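Alpha-1,4-endofucoidanase (PDB 6DLH) hydrolyses alpha-1,4 linkages inside the sulfated polysaccharide fucoidan by a retaining mechanism, as an endo-acting member of glycoside hydrolase family 107. Local coordinates at residues A[558-561]-A[562-566]; A[126-129]-A[130-133]; A[323-326]-A[327-330]; A[38-41]-A[42-45]. One frame throughout, in Å; residues are numbered along the deposited sequence.

Interaction 1. Residues A[558-561]-A[562-566]; sequences FYDF and EGDVL. With CA (calcium ion), chain G.
Asp-560, Glu-562 and Asp-564 meet through one calcium ion on an acidic loop of an immunoglobulin-like domain, where the chain leaves the short strand 558-559 through a type I beta turn from Asp-560 to Gly-563. The tight part is the carboxylate of Asp-560. Its CG lies anti to the backbone N (chi1 -175°), which aims the group into the loop. One oxygen, OD2, binds the calcium at 2.5 Å, while OD1 gathers the backbone: Glu-562 N donates to it over 2.9 Å from the anti side, and Asp-564 N approaches more nearly straight, at an N-H...O angle of 164°, from above the carboxylate plane. These two N-H groups come from opposite faces of that plane, an arrangement that fixes its rotation and probably offsets part of the negative charge gathered here. The turn itself is closed by Gly-563 N bonding to Asp-560 O.

Beneath the ion the packing is apolar. Leu-566 CD1 sits at the edge of the Phe-558 ring, 3.6 Å from Phe-558 CD1, and its CD2 methyl lies against Asp-560; both Phe-558 and Leu-566 also touch Val-607 of strand 599-608. Toward solvent the loop is looser, with Gly-563 exposed at the bend and a water among the calcium ligands. Gly-528 O and Asp-609 OD2 complete the site, joining this loop to two other parts of the chain. The carboxylate of Glu-562, carried on a chain bent at chi2 (75°), reaches the calcium through OE1 at 2.3 Å.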
ATOM      1  N   PHE A 558      16.595 -10.057  12.215  1.00 37.68           N
ATOM      2  CA  PHE A 558      17.658 -10.914  11.713  1.00 36.91           C
ATOM      3  C   PHE A 558      18.472 -10.127  10.689  1.00 37.06           C
ATOM      4  O   PHE A 558      17.988  -9.132  10.154  1.00 39.41           O
ATOM      5  CB  PHE A 558      17.072 -12.218  11.162  1.00 38.88           C
ATOM      6  CG  PHE A 558      16.132 -12.038   9.994  1.00 42.48           C
ATOM      7  CD1 PHE A 558      16.599 -12.102   8.686  1.00 41.59           C
ATOM      8  CD2 PHE A 558      14.783 -11.790  10.199  1.00 42.25           C
ATOM      9  CE1 PHE A 558      15.738 -11.922   7.615  1.00 44.63           C
ATOM     10  CE2 PHE A 558      13.923 -11.605   9.127  1.00 43.86           C
ATOM     11  CZ  PHE A 558      14.402 -11.674   7.836  1.00 44.73           C
ATOM     12  N   TYR A 559      19.708 -10.561  10.417  1.00 36.09           N
ATOM     13  CA  TYR A 559      20.560  -9.780   9.530  1.00 37.77           C
ATOM     14  C   TYR A 559      21.747 -10.599   9.023  1.00 38.84           C
ATOM     15  O   TYR A 559      22.131 -11.591   9.634  1.00 39.13           O
ATOM     16  CB  TYR A 559      21.000  -8.482  10.213  1.00 36.83           C
ATOM     17  CG  TYR A 559      21.788  -7.553   9.327  1.00 40.13           C
ATOM     18  CD1 TYR A 559      21.171  -6.831   8.313  1.00 38.92           C
ATOM     19  CD2 TYR A 559      23.159  -7.402   9.491  1.00 39.80           C
ATOM     20  CE1 TYR A 559      21.894  -5.975   7.496  1.00 38.07           C
ATOM     21  CE2 TYR A 559      23.894  -6.555   8.676  1.00 39.74           C
ATOM     22  CZ  TYR A 559      23.260  -5.838   7.677  1.00 39.09           C
ATOM     23  OH  TYR A 559      23.983  -4.998   6.876  1.00 41.14           O
ATOM     24  N   ASP A 560      22.322 -10.152   7.897  1.00 37.10           N
ATOM     25  CA  ASP A 560      23.461 -10.798   7.263  1.00 37.68           C
ATOM     26  C   ASP A 560      24.448  -9.731   6.801  1.00 38.85           C
ATOM     27  O   ASP A 560      24.091  -8.825   6.045  1.00 38.56           O
ATOM     28  CB  ASP A 560      23.030 -11.696   6.099  1.00 36.39           C
ATOM     29  CG  ASP A 560      24.183 -12.474   5.486  1.00 37.52           C
ATOM     30  OD1 ASP A 560      25.026 -11.853   4.778  1.00 39.82           O
ATOM     31  OD2 ASP A 560      24.251 -13.687   5.727  1.00 35.96           O
ATOM     32  N   PHE A 561      25.707  -9.869   7.231  1.00 38.74           N
ATOM     33  CA  PHE A 561      26.652  -8.770   7.095  1.00 40.07           C
ATOM     34  C   PHE A 561      27.240  -8.712   5.690  1.00 39.84           C
ATOM     35  O   PHE A 561      27.941  -7.756   5.369  1.00 42.08           O
ATOM     36  CB  PHE A 561      27.718  -8.803   8.194  1.00 39.29           C
ATOM     37  CG  PHE A 561      27.252  -8.191   9.489  1.00 38.20           C
ATOM     38  CD1 PHE A 561      26.590  -8.956  10.437  1.00 37.37           C
ATOM     39  CD2 PHE A 561      27.451  -6.841   9.745  1.00 39.37           C
ATOM     40  CE1 PHE A 561      26.143  -8.385  11.620  1.00 35.77           C
ATOM     41  CE2 PHE A 561      27.007  -6.270  10.930  1.00 37.18           C
ATOM     42  CZ  PHE A 561      26.351  -7.046  11.863  1.00 36.12           C
ATOM     43  N   GLU A 562      26.942  -9.722   4.861  1.00 42.06           N
ATOM     44  CA  GLU A 562      27.412  -9.723   3.481  1.00 43.00           C
ATOM     45  C   GLU A 562      26.241  -9.456   2.536  1.00 44.10           C
ATOM     46  O   GLU A 562      26.418  -9.469   1.320  1.00 41.55           O
ATOM     47  CB  GLU A 562      28.116 -11.035   3.121  1.00 41.49           C
ATOM     48  CG  GLU A 562      29.323 -11.344   3.993  1.00 41.45           C
ATOM     49  CD  GLU A 562      28.979 -11.829   5.392  1.00 40.97           C
ATOM     50  OE1 GLU A 562      28.061 -12.675   5.521  1.00 35.48           O
ATOM     51  OE2 GLU A 562      29.629 -11.353   6.350  1.00 44.08           O
ATOM     52  N   GLY A 563      25.056  -9.224   3.117  1.00 42.05           N
ATOM     53  CA  GLY A 563      23.851  -8.917   2.367  1.00 42.97           C
ATOM     54  C   GLY A 563      23.378 -10.093   1.515  1.00 42.91           C
ATOM     55  O   GLY A 563      22.748  -9.885   0.481  1.00 41.29           O
ATOM     56  N   ASP A 564      23.695 -11.317   1.956  1.00 44.55           N
ATOM     57  CA  ASP A 564      23.249 -12.536   1.296  1.00 45.97           C
ATOM     58  C   ASP A 564      21.740 -12.683   1.474  1.00 46.96           C
ATOM     59  O   ASP A 564      21.201 -12.297   2.507  1.00 44.78           O
ATOM     60  CB  ASP A 564      23.977 -13.775   1.831  1.00 45.56           C
ATOM     61  CG  ASP A 564      25.485 -13.760   1.624  1.00 46.83           C
ATOM     62  OD1 ASP A 564      25.936 -13.236   0.589  1.00 49.77           O
ATOM     63  OD2 ASP A 564      26.199 -14.265   2.505  1.00 47.59           O
ATOM     64  N   VAL A 565      21.081 -13.246   0.450  1.00 49.13           N
ATOM     65  CA  VAL A 565      19.664 -13.580   0.478  1.00 50.23           C
ATOM     66  C   VAL A 565      19.432 -14.644   1.551  1.00 47.41           C
ATOM     67  O   VAL A 565      20.188 -15.610   1.636  1.00 49.44           O
ATOM     68  CB  VAL A 565      19.148 -14.021  -0.913  1.00 53.10           C
ATOM     69  CG1 VAL A 565      19.984 -15.131  -1.539  1.00 47.93           C
ATOM     70  CG2 VAL A 565      17.674 -14.407  -0.896  1.00 53.17           C
ATOM     71  N   LEU A 566      18.370 -14.459   2.349  1.00 43.17           N
ATOM     72  CA  LEU A 566      18.145 -15.266   3.539  1.00 42.06           C
ATOM     73  C   LEU A 566      16.834 -16.037   3.439  1.00 41.22           C
ATOM     74  O   LEU A 566      15.877 -15.569   2.829  1.00 43.20           O
ATOM     75  CB  LEU A 566      18.133 -14.363   4.779  1.00 41.47           C
ATOM     76  CG  LEU A 566      19.400 -13.542   5.020  1.00 40.80           C
ATOM     77  CD1 LEU A 566      19.269 -12.714   6.288  1.00 37.37           C
ATOM     78  CD2 LEU A 566      20.630 -14.439   5.088  1.00 40.78           C
TER
HETATM   79 CA    CA G 806      26.555 -14.354   4.974  1.00 42.08          CA
HETATM   80  O   HOH W   1      28.454 -15.902   4.178  1.00 23.39           O

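Interaction 2. Residues A[126-129]-A[130-133]; sequences VDDP and LLSW
Pro-129 lies beneath the indole of Trp-133 one helical turn on, its CB 3.6 Å from CZ2 of that ring. The carbonyl of the same proline also faces the indole: Pro-129 O stands 3.0 Å above the ring plane, offset toward the rim, while accepting the helical bond from Trp-133 N at 3.0 Å. Trp-133 CG is turned away from its own carbonyl carbon and lies beside the backbone N (chi1 -45°), which folds the indole back over the preceding turn. Its NE1 is hydrogen-bonded to Ile-63 O, and Trp-50 meets the ring edge-to-face.

Asp-128 caps the N-terminal end of the helix. Its OD1 accepts a weak but nearly straight bond from Leu-131 N, 3.3 Å long with an N-H...O angle of 167°, and its backbone O receives another weak bond from Ser-132 N. The second carboxylate oxygen, OD2, packs 3.3 Å from Leu-131 CB and is hydrogen-bonded to Tyr-216 of helix 198-216, so one side chain serves both helices. Leu-130 and Trp-133 press on Leu-83 of the parallel strand 80-84. Asp-128 at the N-cap, followed by proline in the first turn, is a classic helix start, here opening helix 129-139 beside the parallel sheet of the catalytic domain.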
ATOM      1  N   VAL A 126       5.307  -1.493  14.482  1.00 53.18           N
ATOM      2  CA  VAL A 126       5.032  -2.712  13.736  1.00 50.71           C
ATOM      3  C   VAL A 126       5.641  -2.626  12.338  1.00 50.70           C
ATOM      4  O   VAL A 126       6.499  -3.435  11.994  1.00 52.17           O
ATOM      5  CB  VAL A 126       3.526  -3.028  13.696  1.00 49.45           C
ATOM      6  CG1 VAL A 126       3.235  -4.301  12.915  1.00 50.58           C
ATOM      7  CG2 VAL A 126       2.938  -3.109  15.094  1.00 47.92           C
ATOM      8  N   ASP A 127       5.207  -1.642  11.538  1.00 48.52           N
ATOM      9  CA  ASP A 127       5.608  -1.608  10.138  1.00 44.95           C
ATOM     10  C   ASP A 127       5.424  -0.219   9.528  1.00 44.01           C
ATOM     11  O   ASP A 127       4.450   0.475   9.822  1.00 45.51           O
ATOM     12  CB  ASP A 127       4.815  -2.641   9.333  1.00 42.22           C
ATOM     13  CG  ASP A 127       5.421  -2.958   7.979  1.00 41.23           C
ATOM     14  OD1 ASP A 127       6.666  -2.966   7.878  1.00 41.49           O
ATOM     15  OD2 ASP A 127       4.642  -3.202   7.043  1.00 39.78           O
ATOM     16  N   ASP A 128       6.373   0.156   8.658  1.00 42.61           N
ATOM     17  CA  ASP A 128       6.182   1.229   7.693  1.00 41.22           C
ATOM     18  C   ASP A 128       6.066   0.633   6.286  1.00 38.11           C
ATOM     19  O   ASP A 128       7.064   0.530   5.572  1.00 37.90           O
ATOM     20  CB  ASP A 128       7.307   2.268   7.761  1.00 38.01           C
ATOM     21  CG  ASP A 128       7.047   3.471   6.867  1.00 39.42           C
ATOM     22  OD1 ASP A 128       6.010   3.470   6.164  1.00 40.22           O
ATOM     23  OD2 ASP A 128       7.871   4.405   6.880  1.00 37.34           O
ATOM     24  N   PRO A 129       4.856   0.229   5.833  1.00 36.56           N
ATOM     25  CA  PRO A 129       4.680  -0.352   4.496  1.00 35.44           C
ATOM     26  C   PRO A 129       5.114   0.557   3.345  1.00 36.68           C
ATOM     27  O   PRO A 129       5.720   0.096   2.382  1.00 37.82           O
ATOM     28  CB  PRO A 129       3.177  -0.641   4.409  1.00 35.19           C
ATOM     29  CG  PRO A 129       2.716  -0.692   5.849  1.00 36.62           C
ATOM     30  CD  PRO A 129       3.596   0.293   6.588  1.00 35.15           C
ATOM     31  N   LEU A 130       4.837   1.858   3.464  1.00 36.28           N
ATOM     32  CA  LEU A 130       5.157   2.803   2.406  1.00 37.21           C
ATOM     33  C   LEU A 130       6.662   2.839   2.146  1.00 39.12           C
ATOM     34  O   LEU A 130       7.080   2.811   0.989  1.00 43.68           O
ATOM     35  CB  LEU A 130       4.608   4.187   2.768  1.00 38.26           C
ATOM     36  CG  LEU A 130       4.744   5.257   1.685  1.00 38.88           C
ATOM     37  CD1 LEU A 130       4.098   4.810   0.379  1.00 37.48           C
ATOM     38  CD2 LEU A 130       4.146   6.576   2.150  1.00 38.77           C
ATOM     39  N   LEU A 131       7.471   2.900   3.213  1.00 37.52           N
ATOM     40  CA  LEU A 131       8.918   2.944   3.056  1.00 36.18           C
ATOM     41  C   LEU A 131       9.396   1.689   2.334  1.00 35.20           C
ATOM     42  O   LEU A 131      10.333   1.742   1.533  1.00 37.01           O
ATOM     43  CB  LEU A 131       9.599   3.068   4.425  1.00 38.63           C
ATOM     44  CG  LEU A 131      11.130   3.099   4.401  1.00 39.72           C
ATOM     45  CD1 LEU A 131      11.654   4.249   3.551  1.00 39.38           C
ATOM     46  CD2 LEU A 131      11.707   3.174   5.812  1.00 40.13           C
ATOM     47  N   SER A 132       8.748   0.562   2.644  1.00 31.85           N
ATOM     48  CA  SER A 132       9.039  -0.692   1.973  1.00 32.67           C
ATOM     49  C   SER A 132       8.843  -0.530   0.459  1.00 31.73           C
ATOM     50  O   SER A 132       9.776  -0.746  -0.325  1.00 29.27           O
ATOM     51  CB  SER A 132       8.196  -1.799   2.552  1.00 31.51           C
ATOM     52  OG  SER A 132       8.536  -3.043   1.967  1.00 35.72           O
ATOM     53  N   TRP A 133       7.630  -0.105   0.071  1.00 30.26           N
ATOM     54  CA  TRP A 133       7.248   0.039  -1.326  1.00 28.77           C
ATOM     55  C   TRP A 133       8.172   1.037  -2.021  1.00 30.91           C
ATOM     56  O   TRP A 133       8.651   0.781  -3.131  1.00 31.67           O
ATOM     57  CB  TRP A 133       5.779   0.458  -1.455  1.00 28.43           C
ATOM     58  CG  TRP A 133       4.803  -0.280  -0.588  1.00 26.09           C
ATOM     59  CD1 TRP A 133       4.920  -1.542  -0.082  1.00 26.87           C
ATOM     60  CD2 TRP A 133       3.512   0.197  -0.163  1.00 25.75           C
ATOM     61  NE1 TRP A 133       3.809  -1.870   0.650  1.00 25.84           N
ATOM     62  CE2 TRP A 133       2.928  -0.821   0.619  1.00 25.13           C
ATOM     63  CE3 TRP A 133       2.800   1.387  -0.359  1.00 25.58           C
ATOM     64  CZ2 TRP A 133       1.666  -0.683   1.195  1.00 24.26           C
ATOM     65  CZ3 TRP A 133       1.557   1.527   0.217  1.00 24.52           C
ATOM     66  CH2 TRP A 133       1.000   0.505   0.988  1.00 24.06           C
TER

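Interaction 3. Residues A[323-326]-A[327-330]; sequences NGYA and FRDD. With CA (calcium ion), chain E.
A guanidinium group lying flat on a tyrosine three residues back along the chain is the striking feature here: the Arg-328 plane is only 10° from that of the Tyr-325 ring, with the centres 3.8 Å apart. NH1 sits above the middle of the ring, 3.6 Å from CG of Tyr-325, and the guanidinium, with its CZ over the ring face, makes a cation-pi contact as well as a flat overlap. The arginine chain bends at chi2 and chi3 (119° and 108°), which lays its CD alongside Tyr-325 CB and brings the two side chains to point the same way. A hydrogen bond from NH1 to Asp-336 O helps hold the guanidinium in place.

Between these residues the backbone is bridged by a water that donates to Tyr-325 O and accepts from Arg-328 N at 2.9 Å. On the neighbouring residues the contact is apolar: Ala-326 CB rests over one face of the Phe-327 ring, 3.5 Å from CD2, in a CH-pi contact. The carbonyl of Phe-327 turns to calcium, with its O at 2.4 Å from the ion; Asp-330 OD1, a water, Arg-332 O, Asn-335 and Asp-336 supply the remaining ligands. Residues 323-324 belong to the Schellman motif that ends helix 307-321, with Asn-323 as its C-prime residue, and backbone hydrogen bonds pair Gly-324 with Ala-340 and Ala-326 with Val-338, beside the chain entering strand 341-342.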
ATOM      1  N   ASN A 323       3.297  18.862 -27.268  1.00 30.65           N
ATOM      2  CA  ASN A 323       4.620  18.352 -26.920  1.00 33.68           C
ATOM      3  C   ASN A 323       4.784  18.174 -25.408  1.00 31.86           C
ATOM      4  O   ASN A 323       5.891  18.313 -24.895  1.00 32.18           O
ATOM      5  CB  ASN A 323       5.747  19.232 -27.477  1.00 36.82           C
ATOM      6  CG  ASN A 323       5.633  19.484 -28.966  1.00 40.97           C
ATOM      7  OD1 ASN A 323       5.566  18.549 -29.761  1.00 44.11           O
ATOM      8  ND2 ASN A 323       5.615  20.748 -29.355  1.00 44.96           N
ATOM      9  N   GLY A 324       3.692  17.862 -24.697  1.00 30.72           N
ATOM     10  CA  GLY A 324       3.778  17.521 -23.285  1.00 30.29           C
ATOM     11  C   GLY A 324       3.682  18.721 -22.344  1.00 30.06           C
ATOM     12  O   GLY A 324       3.827  18.555 -21.138  1.00 29.34           O
ATOM     13  N   TYR A 325       3.420  19.915 -22.894  1.00 30.97           N
ATOM     14  CA  TYR A 325       3.226  21.119 -22.093  1.00 30.35           C
ATOM     15  C   TYR A 325       1.746  21.494 -22.083  1.00 29.37           C
ATOM     16  O   TYR A 325       1.112  21.575 -23.132  1.00 28.78           O
ATOM     17  CB  TYR A 325       4.121  22.258 -22.596  1.00 31.35           C
ATOM     18  CG  TYR A 325       5.594  21.971 -22.440  1.00 32.29           C
ATOM     19  CD1 TYR A 325       6.201  22.026 -21.195  1.00 32.50           C
ATOM     20  CD2 TYR A 325       6.373  21.605 -23.529  1.00 32.64           C
ATOM     21  CE1 TYR A 325       7.547  21.731 -21.034  1.00 32.33           C
ATOM     22  CE2 TYR A 325       7.722  21.313 -23.386  1.00 33.22           C
ATOM     23  CZ  TYR A 325       8.307  21.375 -22.132  1.00 33.04           C
ATOM     24  OH  TYR A 325       9.627  21.070 -21.973  1.00 35.02           O
ATOM     25  N   ALA A 326       1.206  21.730 -20.886  1.00 30.02           N
ATOM     26  CA  ALA A 326      -0.236  21.841 -20.726  1.00 32.35           C
ATOM     27  C   ALA A 326      -0.760  23.235 -21.067  1.00 34.41           C
ATOM     28  O   ALA A 326      -1.879  23.361 -21.558  1.00 34.50           O
ATOM     29  CB  ALA A 326      -0.634  21.441 -19.328  1.00 31.91           C
ATOM     30  N   PHE A 327       0.022  24.285 -20.777  1.00 34.40           N
ATOM     31  CA  PHE A 327      -0.577  25.610 -20.722  1.00 34.89           C
ATOM     32  C   PHE A 327       0.201  26.634 -21.545  1.00 36.37           C
ATOM     33  O   PHE A 327       0.316  27.783 -21.134  1.00 37.85           O
ATOM     34  CB  PHE A 327      -0.784  26.038 -19.267  1.00 31.63           C
ATOM     35  CG  PHE A 327      -1.630  25.079 -18.475  1.00 32.02           C
ATOM     36  CD1 PHE A 327      -2.965  24.868 -18.811  1.00 32.31           C
ATOM     37  CD2 PHE A 327      -1.093  24.359 -17.416  1.00 31.37           C
ATOM     38  CE1 PHE A 327      -3.748  23.975 -18.094  1.00 29.15           C
ATOM     39  CE2 PHE A 327      -1.878  23.465 -16.701  1.00 30.12           C
ATOM     40  CZ  PHE A 327      -3.203  23.278 -17.038  1.00 29.99           C
ATOM     41  N   ARG A 328       0.675  26.239 -22.731  1.00 36.87           N
ATOM     42  CA  ARG A 328       1.382  27.181 -23.587  1.00 39.77           C
ATOM     43  C   ARG A 328       0.390  27.919 -24.488  1.00 40.49           C
ATOM     44  O   ARG A 328       0.774  28.459 -25.522  1.00 39.51           O
ATOM     45  CB  ARG A 328       2.522  26.499 -24.354  1.00 39.07           C
ATOM     46  CG  ARG A 328       3.907  26.861 -23.838  1.00 40.52           C
ATOM     47  CD  ARG A 328       4.793  25.753 -23.305  1.00 39.73           C
ATOM     48  NE  ARG A 328       5.892  25.485 -24.223  1.00 40.40           N
ATOM     49  CZ  ARG A 328       7.135  25.142 -23.879  1.00 38.11           C
ATOM     50  NH1 ARG A 328       7.487  25.025 -22.609  1.00 36.41           N
ATOM     51  NH2 ARG A 328       8.027  24.912 -24.823  1.00 37.07           N
ATOM     52  N   ASP A 329      -0.874  27.990 -24.046  1.00 43.40           N
ATOM     53  CA  ASP A 329      -1.983  28.407 -24.891  1.00 42.96           C
ATOM     54  C   ASP A 329      -2.695  29.631 -24.312  1.00 41.27           C
ATOM     55  O   ASP A 329      -3.653  30.118 -24.899  1.00 44.06           O
ATOM     56  CB  ASP A 329      -2.946  27.238 -25.150  1.00 43.12           C
ATOM     57  CG  ASP A 329      -3.685  26.713 -23.920  1.00 45.49           C
ATOM     58  OD1 ASP A 329      -3.257  27.004 -22.785  1.00 44.79           O
ATOM     59  OD2 ASP A 329      -4.697  26.011 -24.107  1.00 47.25           O
ATOM     60  N   ASP A 330      -2.238  30.123 -23.157  1.00 41.13           N
ATOM     61  CA  ASP A 330      -2.917  31.217 -22.480  1.00 40.40           C
ATOM     62  C   ASP A 330      -2.010  32.449 -22.436  1.00 42.89           C
ATOM     63  O   ASP A 330      -1.028  32.532 -23.173  1.00 41.37           O
ATOM     64  CB  ASP A 330      -3.424  30.781 -21.100  1.00 39.79           C
ATOM     65  CG  ASP A 330      -2.322  30.404 -20.122  1.00 38.28           C
ATOM     66  OD1 ASP A 330      -1.134  30.531 -20.489  1.00 37.91           O
ATOM     67  OD2 ASP A 330      -2.660  29.980 -18.997  1.00 36.16           O
TER
HETATM   68 CA    CA E 804       1.145  29.885 -20.335  1.00 39.82          CA
HETATM   69  O   HOH W   2       0.100  23.900 -24.418  1.00 45.17           O
HETATM   70  O   HOH W   3       1.173  30.676 -22.639  1.00 43.50           O

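Interaction 4. Residues A[38-41]-A[42-45]; sequences RAEW and MRGA
A 3-10 turn running into a type II beta turn leads the chain into strand 46-49 of the parallel sheet in the catalytic domain, and Trp-41 and Met-42 meet where the two turns join. Backbone bonds hold the first turn: Met-42 N donates to Ala-39 O at 2.9 Å and Arg-43 N to Glu-40 O at 3.2 Å, each from an N-H to the carbonyl three residues earlier, the 3-10 pattern. The second turn, from Met-42 to Ala-45, closes with Ala-45 N on Met-42 O; Ala-45 lies next to Asp-79, which binds a calcium ion.

Trp-41 CG stands between its backbone N and carbonyl carbon (chi1 60°), an orientation that brings the indole back over the start of Met-42. The methionine chain then bends at chi2 and chi3, carrying its methyl to the six-membered ring, where CE lies 4.0 Å from Trp-41 CZ2. Its sulfur is farther off, SD lying obliquely 5.0 Å from the centroid of that ring in a Met-aromatic contact. The same methyl reaches Ala-39 CB, forming a small apolar cluster, and the buried Met-42 also touches Val-339. Arg-143 adds a cation-pi contact to the indole.

On another side of the turn the chemistry is ionic. Glu-40 and Arg-43 form a salt bridge in which both carboxylate oxygens share one nitrogen, NH1, through weak hydrogen bonds, with the carboxylate and guanidinium planes 40° apart. Glu-40 OE2 meets the guanidinium at its edge, 3.0 Å from Arg-43 NH1.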
ATOM      1  N   ARG A  38      10.577  20.914 -12.733  1.00 39.86           N
ATOM      2  CA  ARG A  38      10.971  19.827 -11.856  1.00 44.22           C
ATOM      3  C   ARG A  38      10.174  18.556 -12.157  1.00 43.95           C
ATOM      4  O   ARG A  38      10.395  17.532 -11.511  1.00 45.00           O
ATOM      5  CB  ARG A  38      10.939  20.262 -10.388  1.00 45.47           C
ATOM      6  CG  ARG A  38       9.575  20.672  -9.858  1.00 46.38           C
ATOM      7  CD  ARG A  38       9.741  20.986  -8.383  1.00 47.37           C
ATOM      8  NE  ARG A  38       8.680  21.859  -7.914  1.00 52.99           N
ATOM      9  CZ  ARG A  38       8.740  23.187  -7.879  1.00 54.50           C
ATOM     10  NH1 ARG A  38       7.649  23.890  -7.626  1.00 49.25           N
ATOM     11  NH2 ARG A  38       9.888  23.805  -8.098  1.00 59.04           N
ATOM     12  N   ALA A  39       9.274  18.625 -13.151  1.00 40.57           N
ATOM     13  CA  ALA A  39       8.522  17.476 -13.627  1.00 36.99           C
ATOM     14  C   ALA A  39       8.903  17.165 -15.073  1.00 39.00           C
ATOM     15  O   ALA A  39       8.137  16.537 -15.807  1.00 38.33           O
ATOM     16  CB  ALA A  39       7.039  17.733 -13.481  1.00 36.24           C
ATOM     17  N   GLU A  40      10.107  17.583 -15.482  1.00 36.31           N
ATOM     18  CA  GLU A  40      10.516  17.418 -16.870  1.00 36.67           C
ATOM     19  C   GLU A  40      10.642  15.930 -17.208  1.00 34.55           C
ATOM     20  O   GLU A  40      10.503  15.533 -18.366  1.00 33.64           O
ATOM     21  CB  GLU A  40      11.796  18.216 -17.145  1.00 38.90           C
ATOM     22  CG  GLU A  40      12.547  17.795 -18.398  1.00 44.26           C
ATOM     23  CD  GLU A  40      11.830  18.012 -19.725  1.00 48.97           C
ATOM     24  OE1 GLU A  40      10.915  18.877 -19.783  1.00 50.48           O
ATOM     25  OE2 GLU A  40      12.184  17.307 -20.703  1.00 47.61           O
ATOM     26  N   TRP A  41      10.905  15.108 -16.185  1.00 32.99           N
ATOM     27  CA  TRP A  41      11.080  13.675 -16.365  1.00 32.01           C
ATOM     28  C   TRP A  41       9.737  13.027 -16.695  1.00 31.15           C
ATOM     29  O   TRP A  41       9.703  11.922 -17.226  1.00 31.39           O
ATOM     30  CB  TRP A  41      11.693  13.054 -15.105  1.00 29.88           C
ATOM     31  CG  TRP A  41      10.847  13.248 -13.885  1.00 30.36           C
ATOM     32  CD1 TRP A  41      10.972  14.244 -12.962  1.00 30.80           C
ATOM     33  CD2 TRP A  41       9.743  12.430 -13.447  1.00 29.06           C
ATOM     34  NE1 TRP A  41      10.030  14.100 -11.980  1.00 30.98           N
ATOM     35  CE2 TRP A  41       9.261  12.999 -12.250  1.00 28.83           C
ATOM     36  CE3 TRP A  41       9.111  11.282 -13.947  1.00 30.04           C
ATOM     37  CZ2 TRP A  41       8.178  12.462 -11.549  1.00 30.30           C
ATOM     38  CZ3 TRP A  41       8.042  10.751 -13.254  1.00 29.28           C
ATOM     39  CH2 TRP A  41       7.585  11.332 -12.071  1.00 28.90           C
ATOM     40  N   MET A  42       8.652  13.732 -16.353  1.00 30.98           N
ATOM     41  CA  MET A  42       7.285  13.279 -16.545  1.00 34.22           C
ATOM     42  C   MET A  42       6.926  13.278 -18.035  1.00 33.09           C
ATOM     43  O   MET A  42       6.041  12.536 -18.457  1.00 31.97           O
ATOM     44  CB  MET A  42       6.329  14.179 -15.756  1.00 37.98           C
ATOM     45  CG  MET A  42       4.863  13.822 -15.872  1.00 44.45           C
ATOM     46  SD  MET A  42       4.145  13.158 -14.353  1.00 61.68           S
ATOM     47  CE  MET A  42       4.963  14.158 -13.108  1.00 47.79           C
ATOM     48  N   ARG A  43       7.637  14.086 -18.837  1.00 30.79           N
ATOM     49  CA  ARG A  43       7.430  14.109 -20.278  1.00 29.52           C
ATOM     50  C   ARG A  43       7.936  12.807 -20.895  1.00 29.92           C
ATOM     51  O   ARG A  43       9.111  12.467 -20.759  1.00 30.10           O
ATOM     52  CB  ARG A  43       8.059  15.355 -20.912  1.00 29.21           C
ATOM     53  CG  ARG A  43       7.225  16.614 -20.721  1.00 29.68           C
ATOM     54  CD  ARG A  43       7.874  17.902 -21.193  1.00 30.11           C
ATOM     55  NE  ARG A  43       7.883  18.069 -22.638  1.00 30.91           N
ATOM     56  CZ  ARG A  43       8.960  17.960 -23.409  1.00 32.22           C
ATOM     57  NH1 ARG A  43      10.155  17.817 -22.864  1.00 34.16           N
ATOM     58  NH2 ARG A  43       8.839  17.983 -24.725  1.00 31.63           N
ATOM     59  N   GLY A  44       7.023  12.084 -21.564  1.00 29.01           N
ATOM     60  CA  GLY A  44       7.314  10.786 -22.155  1.00 27.96           C
ATOM     61  C   GLY A  44       7.189   9.632 -21.158  1.00 27.81           C
ATOM     62  O   GLY A  44       7.471   8.486 -21.505  1.00 30.54           O
ATOM     63  N   ALA A  45       6.734   9.933 -19.937  1.00 25.88           N
ATOM     64  CA  ALA A  45       6.784   9.000 -18.817  1.00 27.01           C
ATOM     65  C   ALA A  45       5.520   8.146 -18.748  1.00 25.97           C
ATOM     66  O   ALA A  45       4.411   8.649 -18.916  1.00 25.15           O
ATOM     67  CB  ALA A  45       6.996   9.748 -17.517  1.00 26.02           C
TER

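In the fold
Interactions 3 and 4 are direct neighbours, their centres about 14 Å apart: Asn-323 O meets Arg-43 NH2, and the Tyr-325 ring packs on Arg-43. Together they join the chain entering strand 46-49 to the loop before strand 341-342, both of the parallel sheet. Interaction 2 serves the same sheet from a helix start near the centre of the chain, with capping and indole packing in place of a metal. Interaction 1 belongs to an immunoglobulin-like domain, about 50 Å from interaction 3 between centres. Calcium is common to these two, yet interaction 1 is largely buried and uses three carboxylates, whereas 323-330 is more exposed and contributes a carbonyl and one aspartate.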